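Side-chain contacts in DNA primase (Aquifex aeolicus, PDB 2AU3), which synthesises the short RNA primers that DNA polymerase extends during DNA replication, probably using magnesium ions for catalysis, and carries a zinc-binding domain: residues L173-P176 and V180-D183; K289-Y294 and R343-S348. All coordinates share one frame; numbering follows the deposited sequence.

Contact 1: L173-P176 and V180-D183; sequences LLSP and VYRD
Leu174 O takes two contacts from the facing strand: a hydrogen bond from Arg182 N at 2.9 Å, with the donor 37° above the carbonyl plane, and a CA-H...O contact from Tyr181 CA at 3.2 Å. The return bond, Leu174 N to Arg182 O at 2.8 Å, completes an antiparallel hydrogen-bonded pair in a small beta hairpin. Nearer the turn, Ser175 OG lies 2.7 Å from Val180 O, with Thr177 O as a second acceptor within reach of its proton. The side chains of Leu174 and Arg182 run side by side; Leu174 CD1 sits over one face of the guanidinium, 3.8 Å from Arg182 NH2, while Pro176 CG approaches Arg182 NH1. With CG anti to the carbonyl carbon (chi1 -56°), the Tyr181 ring leans toward Ser175, and Leu174 O lies at its edge, near its plane. Leu173 crosses this side chain at about a right angle, its CG 4.0 Å from Tyr181 CB. A serine in place of Tyr181 would probably leave Leu173 CD2 and Leu164 and Leu168 of helix 164-168 without the ring they pack on. Leu173 also rests on those two leucines, both side chains touch helix 151-161, and Asp183 OD2 is hydrogen-bonded to Tyr116 OH of helix 101-122.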
loop_
_atom_site.group_PDB
_atom_site.type_symbol
_atom_site.label_atom_id
_atom_site.label_comp_id
_atom_site.label_asym_id
_atom_site.label_seq_id
_atom_site.Cartn_x
_atom_site.Cartn_y
_atom_site.Cartn_z
ATOM N N LEU A 173 0.061 16.465 12.243
ATOM C CA LEU A 173 -0.684 17.476 12.993
ATOM C C LEU A 173 0.004 18.836 12.901
ATOM O O LEU A 173 1.178 18.965 13.236
ATOM C CB LEU A 173 -0.745 17.072 14.461
ATOM C CG LEU A 173 -2.116 17.023 15.095
ATOM C CD1 LEU A 173 -3.050 16.260 14.197
ATOM C CD2 LEU A 173 -2.028 16.411 16.491
ATOM N N LEU A 174 -0.738 19.840 12.451
ATOM C CA LEU A 174 -0.282 21.221 12.461
ATOM C C LEU A 174 -0.656 21.890 13.793
ATOM O O LEU A 174 -1.632 21.496 14.440
ATOM C CB LEU A 174 -0.928 21.985 11.304
ATOM C CG LEU A 174 -0.534 21.582 9.879
ATOM C CD1 LEU A 174 -1.773 21.397 9.012
ATOM C CD2 LEU A 174 0.376 22.643 9.279
ATOM N N SER A 175 0.138 22.881 14.204
ATOM C CA SER A 175 -0.223 23.768 15.308
ATOM C C SER A 175 -0.234 25.231 14.843
ATOM O O SER A 175 0.817 25.854 14.726
ATOM C CB SER A 175 0.726 23.593 16.495
ATOM O OG SER A 175 0.090 23.995 17.694
ATOM N N PRO A 176 -1.420 25.746 14.520
ATOM C CA PRO A 176 -1.593 27.156 14.134
ATOM C C PRO A 176 -1.340 28.125 15.298
ATOM O O PRO A 176 -0.711 29.165 15.088
ATOM C CB PRO A 176 -3.061 27.222 13.699
ATOM C CG PRO A 176 -3.467 25.800 13.468
ATOM C CD PRO A 176 -2.688 24.995 14.450
ATOM N N VAL A 180 -2.914 24.315 20.260
ATOM C CA VAL A 180 -4.102 24.049 19.430
ATOM C C VAL A 180 -3.661 23.381 18.136
ATOM O O VAL A 180 -2.633 23.747 17.572
ATOM C CB VAL A 180 -4.898 25.330 19.105
ATOM C CG1 VAL A 180 -6.057 25.012 18.159
ATOM C CG2 VAL A 180 -5.423 25.990 20.395
ATOM N N TYR A 181 -4.449 22.412 17.666
ATOM C CA TYR A 181 -4.021 21.551 16.575
ATOM C C TYR A 181 -5.020 21.469 15.412
ATOM O O TYR A 181 -6.244 21.498 15.601
ATOM C CB TYR A 181 -3.662 20.156 17.102
ATOM C CG TYR A 181 -2.606 20.196 18.185
ATOM C CD1 TYR A 181 -1.251 20.330 17.863
ATOM C CD2 TYR A 181 -2.961 20.165 19.537
ATOM C CE1 TYR A 181 -0.277 20.404 18.860
ATOM C CE2 TYR A 181 -1.991 20.241 20.538
ATOM C CZ TYR A 181 -0.648 20.345 20.186
ATOM O OH TYR A 181 0.330 20.421 21.164
ATOM N N ARG A 182 -4.475 21.406 14.208
ATOM C CA ARG A 182 -5.262 21.139 13.028
ATOM C C ARG A 182 -4.708 19.920 12.289
ATOM O O ARG A 182 -3.522 19.833 11.983
ATOM C CB ARG A 182 -5.304 22.359 12.107
ATOM C CG ARG A 182 -6.250 22.193 10.930
ATOM C CD ARG A 182 -6.454 23.474 10.142
ATOM N NE ARG A 182 -5.513 23.584 9.041
ATOM C CZ ARG A 182 -4.550 24.484 8.956
ATOM N NH1 ARG A 182 -4.368 25.376 9.919
ATOM N NH2 ARG A 182 -3.755 24.487 7.895
ATOM N N ASP A 183 -5.598 18.985 12.017
ATOM C CA ASP A 183 -5.267 17.763 11.324
ATOM C C ASP A 183 -4.829 18.129 9.922
ATOM O O ASP A 183 -5.557 18.791 9.199
ATOM C CB ASP A 183 -6.524 16.901 11.240
ATOM C CG ASP A 183 -6.269 15.523 10.649
ATOM O OD1 ASP A 183 -5.133 15.231 10.189
ATOM O OD2 ASP A 183 -7.171 14.672 10.597
#

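Contact 2: K289-Y294 and R343-S348; sequences KVYILY and RLINSS
The Toprim domain of the primase is built on a mixed beta sheet, and here one of its inner parallel strands, 289-293, meets the C-terminal end of helix 338-347 through Tyr291, Leu293 and Ile345. Tyr291 and Leu293 both point toward the helix, whereas Ile292, between them, packs on helix 298-313 across the sheet. Ile345 does most of the touching from the helix side. With CG1 anti to the carbonyl carbon (chi1 -73°), its CG2 is left anti to the backbone N and comes within 3.6 Å of Tyr291 CD2, and the two side chains meet at a slant. The carbonyl of the same residue also presses on the ring, with Ile345 O 3.1 Å from Tyr291 CE2. Further along the strand, Ile345 CD1 meets Leu293 CD2 at 4.3 Å; the side chain of Leu293 is about 7 Å from that of Glu251, a predicted magnesium ligand. Tyr319, of strand 317-321, stacks on the Tyr291 ring, while Phe246 meets it with the planes at about 55°.

The phenol reaches the helix end through one water, which lies in the ring plane and accepts from Tyr291 OH at 2.7 Å. That water donates both its protons to main-chain carbonyls, Asn346 O and Ser348 O, giving two oxygens at the helix terminus a partner. One turn back, Leu344 O accepts from two serine hydroxyls on opposite faces of its carbonyl plane, Ser347 OG at 3.0 Å and Ser348 OG at 2.8 Å.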
loop_
_atom_site.group_PDB
_atom_site.type_symbol
_atom_site.label_atom_id
_atom_site.label_comp_id
_atom_site.label_asym_id
_atom_site.label_seq_id
_atom_site.Cartn_x
_atom_site.Cartn_y
_atom_site.Cartn_z
ATOM N N LYS A 289 9.390 -9.717 -12.507
ATOM C CA LYS A 289 8.555 -9.357 -13.661
ATOM C C LYS A 289 7.520 -8.304 -13.242
ATOM O O LYS A 289 6.756 -8.504 -12.297
ATOM C CB LYS A 289 7.792 -10.570 -14.210
ATOM C CG LYS A 289 8.568 -11.521 -15.070
ATOM C CD LYS A 289 7.584 -12.500 -15.761
ATOM C CE LYS A 289 8.261 -13.841 -16.103
ATOM N NZ LYS A 289 7.586 -14.555 -17.260
ATOM N N VAL A 290 7.506 -7.196 -13.952
ATOM C CA VAL A 290 6.592 -6.127 -13.655
ATOM C C VAL A 290 5.917 -5.662 -14.914
ATOM O O VAL A 290 6.557 -5.221 -15.865
ATOM C CB VAL A 290 7.282 -4.949 -12.948
ATOM C CG1 VAL A 290 6.371 -3.713 -12.918
ATOM C CG2 VAL A 290 7.686 -5.364 -11.506
ATOM N N TYR A 291 4.592 -5.696 -14.869
ATOM C CA TYR A 291 3.762 -5.060 -15.867
ATOM C C TYR A 291 3.443 -3.629 -15.443
ATOM O O TYR A 291 3.050 -3.384 -14.310
ATOM C CB TYR A 291 2.467 -5.869 -16.000
ATOM C CG TYR A 291 2.703 -7.195 -16.656
ATOM C CD1 TYR A 291 3.432 -8.193 -16.024
ATOM C CD2 TYR A 291 2.213 -7.443 -17.938
ATOM C CE1 TYR A 291 3.649 -9.431 -16.655
ATOM C CE2 TYR A 291 2.406 -8.637 -18.551
ATOM C CZ TYR A 291 3.136 -9.625 -17.926
ATOM O OH TYR A 291 3.355 -10.803 -18.608
ATOM N N ILE A 292 3.654 -2.677 -16.330
ATOM C CA ILE A 292 3.432 -1.284 -15.962
ATOM C C ILE A 292 2.166 -0.848 -16.685
ATOM O O ILE A 292 2.014 -1.080 -17.893
ATOM C CB ILE A 292 4.603 -0.367 -16.366
ATOM C CG1 ILE A 292 5.943 -0.961 -15.997
ATOM C CG2 ILE A 292 4.451 1.053 -15.749
ATOM C CD1 ILE A 292 7.078 -0.229 -16.676
ATOM N N LEU A 293 1.259 -0.243 -15.929
ATOM C CA LEU A 293 -0.047 0.096 -16.444
ATOM C C LEU A 293 -0.393 1.487 -16.041
ATOM O O LEU A 293 -1.018 1.704 -14.990
ATOM C CB LEU A 293 -1.087 -0.889 -15.889
ATOM C CG LEU A 293 -2.557 -0.696 -16.284
ATOM C CD1 LEU A 293 -2.835 -1.066 -17.736
ATOM C CD2 LEU A 293 -3.406 -1.522 -15.378
ATOM N N TYR A 294 0.036 2.452 -16.846
ATOM C CA TYR A 294 -0.189 3.842 -16.541
ATOM C C TYR A 294 -1.294 4.344 -17.486
ATOM O O TYR A 294 -1.769 3.593 -18.340
ATOM C CB TYR A 294 1.114 4.632 -16.709
ATOM C CG TYR A 294 2.155 4.452 -15.580
ATOM C CD1 TYR A 294 1.961 3.535 -14.534
ATOM C CD2 TYR A 294 3.329 5.204 -15.584
ATOM C CE1 TYR A 294 2.913 3.392 -13.527
ATOM C CE2 TYR A 294 4.273 5.079 -14.576
ATOM C CZ TYR A 294 4.066 4.158 -13.565
ATOM O OH TYR A 294 5.016 4.050 -12.591
ATOM N N ARG A 343 -6.856 -9.716 -19.612
ATOM C CA ARG A 343 -6.394 -10.139 -20.919
ATOM C C ARG A 343 -5.408 -9.145 -21.574
ATOM O O ARG A 343 -4.394 -9.565 -22.152
ATOM C CB ARG A 343 -7.577 -10.470 -21.834
ATOM C CG ARG A 343 -8.506 -11.586 -21.252
ATOM C CD ARG A 343 -7.850 -12.973 -21.159
ATOM N NE ARG A 343 -7.136 -13.322 -22.398
ATOM C CZ ARG A 343 -7.695 -13.888 -23.470
ATOM N NH1 ARG A 343 -8.987 -14.188 -23.478
ATOM N NH2 ARG A 343 -6.955 -14.142 -24.548
ATOM N N LEU A 344 -5.703 -7.845 -21.499
ATOM C CA LEU A 344 -4.794 -6.815 -22.042
ATOM C C LEU A 344 -3.394 -6.952 -21.410
ATOM O O LEU A 344 -2.346 -6.898 -22.091
ATOM C CB LEU A 344 -5.341 -5.417 -21.746
ATOM C CG LEU A 344 -4.513 -4.263 -22.375
ATOM C CD1 LEU A 344 -4.647 -4.314 -23.897
ATOM C CD2 LEU A 344 -4.966 -2.910 -21.858
ATOM N N ILE A 345 -3.395 -7.106 -20.092
ATOM C CA ILE A 345 -2.177 -7.201 -19.333
ATOM C C ILE A 345 -1.393 -8.436 -19.799
ATOM O O ILE A 345 -0.226 -8.324 -20.206
ATOM C CB ILE A 345 -2.508 -7.223 -17.823
ATOM C CG1 ILE A 345 -2.949 -5.826 -17.370
ATOM C CG2 ILE A 345 -1.294 -7.727 -16.990
ATOM C CD1 ILE A 345 -3.573 -5.778 -15.962
ATOM N N ASN A 346 -2.059 -9.590 -19.809
ATOM C CA ASN A 346 -1.454 -10.814 -20.332
ATOM C C ASN A 346 -0.923 -10.772 -21.779
ATOM O O ASN A 346 0.165 -11.322 -22.074
ATOM C CB ASN A 346 -2.398 -12.005 -20.142
ATOM C CG ASN A 346 -1.725 -13.340 -20.473
ATOM O OD1 ASN A 346 -0.938 -13.861 -19.677
ATOM N ND2 ASN A 346 -2.029 -13.894 -21.657
ATOM N N SER A 347 -1.668 -10.112 -22.668
ATOM C CA SER A 347 -1.304 -9.993 -24.085
ATOM C C SER A 347 -0.129 -9.034 -24.346
ATOM O O SER A 347 0.401 -8.980 -25.465
ATOM C CB SER A 347 -2.516 -9.534 -24.906
ATOM O OG SER A 347 -2.681 -8.104 -24.838
ATOM N N SER A 348 0.250 -8.268 -23.322
ATOM C CA SER A 348 1.327 -7.289 -23.425
ATOM C C SER A 348 2.721 -7.936 -23.498
ATOM O O SER A 348 3.109 -8.688 -22.607
ATOM C CB SER A 348 1.250 -6.306 -22.256
ATOM O OG SER A 348 0.048 -5.552 -22.307
HETATM O O HOH W 1 2.548 -10.851 -21.181
#

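From the N terminus, the chain passes the zinc-binding domain before reaching contact 1, in the N-terminal part of the catalytic core. Contact 1 closes a tight loop, with three residues between its segments, and sets a two-stranded hairpin among nearby helices. Only later does the chain open contact 2, which spans 48 residues, mostly helix, including helix 298-313, strand 317-321 and helix 329-336, before helix 338-347 returns to strand 289-293 of the Toprim sheet. The contacts therefore follow in series and neither nest nor cross. The centres of contact 1 and contact 2 are about 43 Å apart, on opposite sides of the middle of the chain.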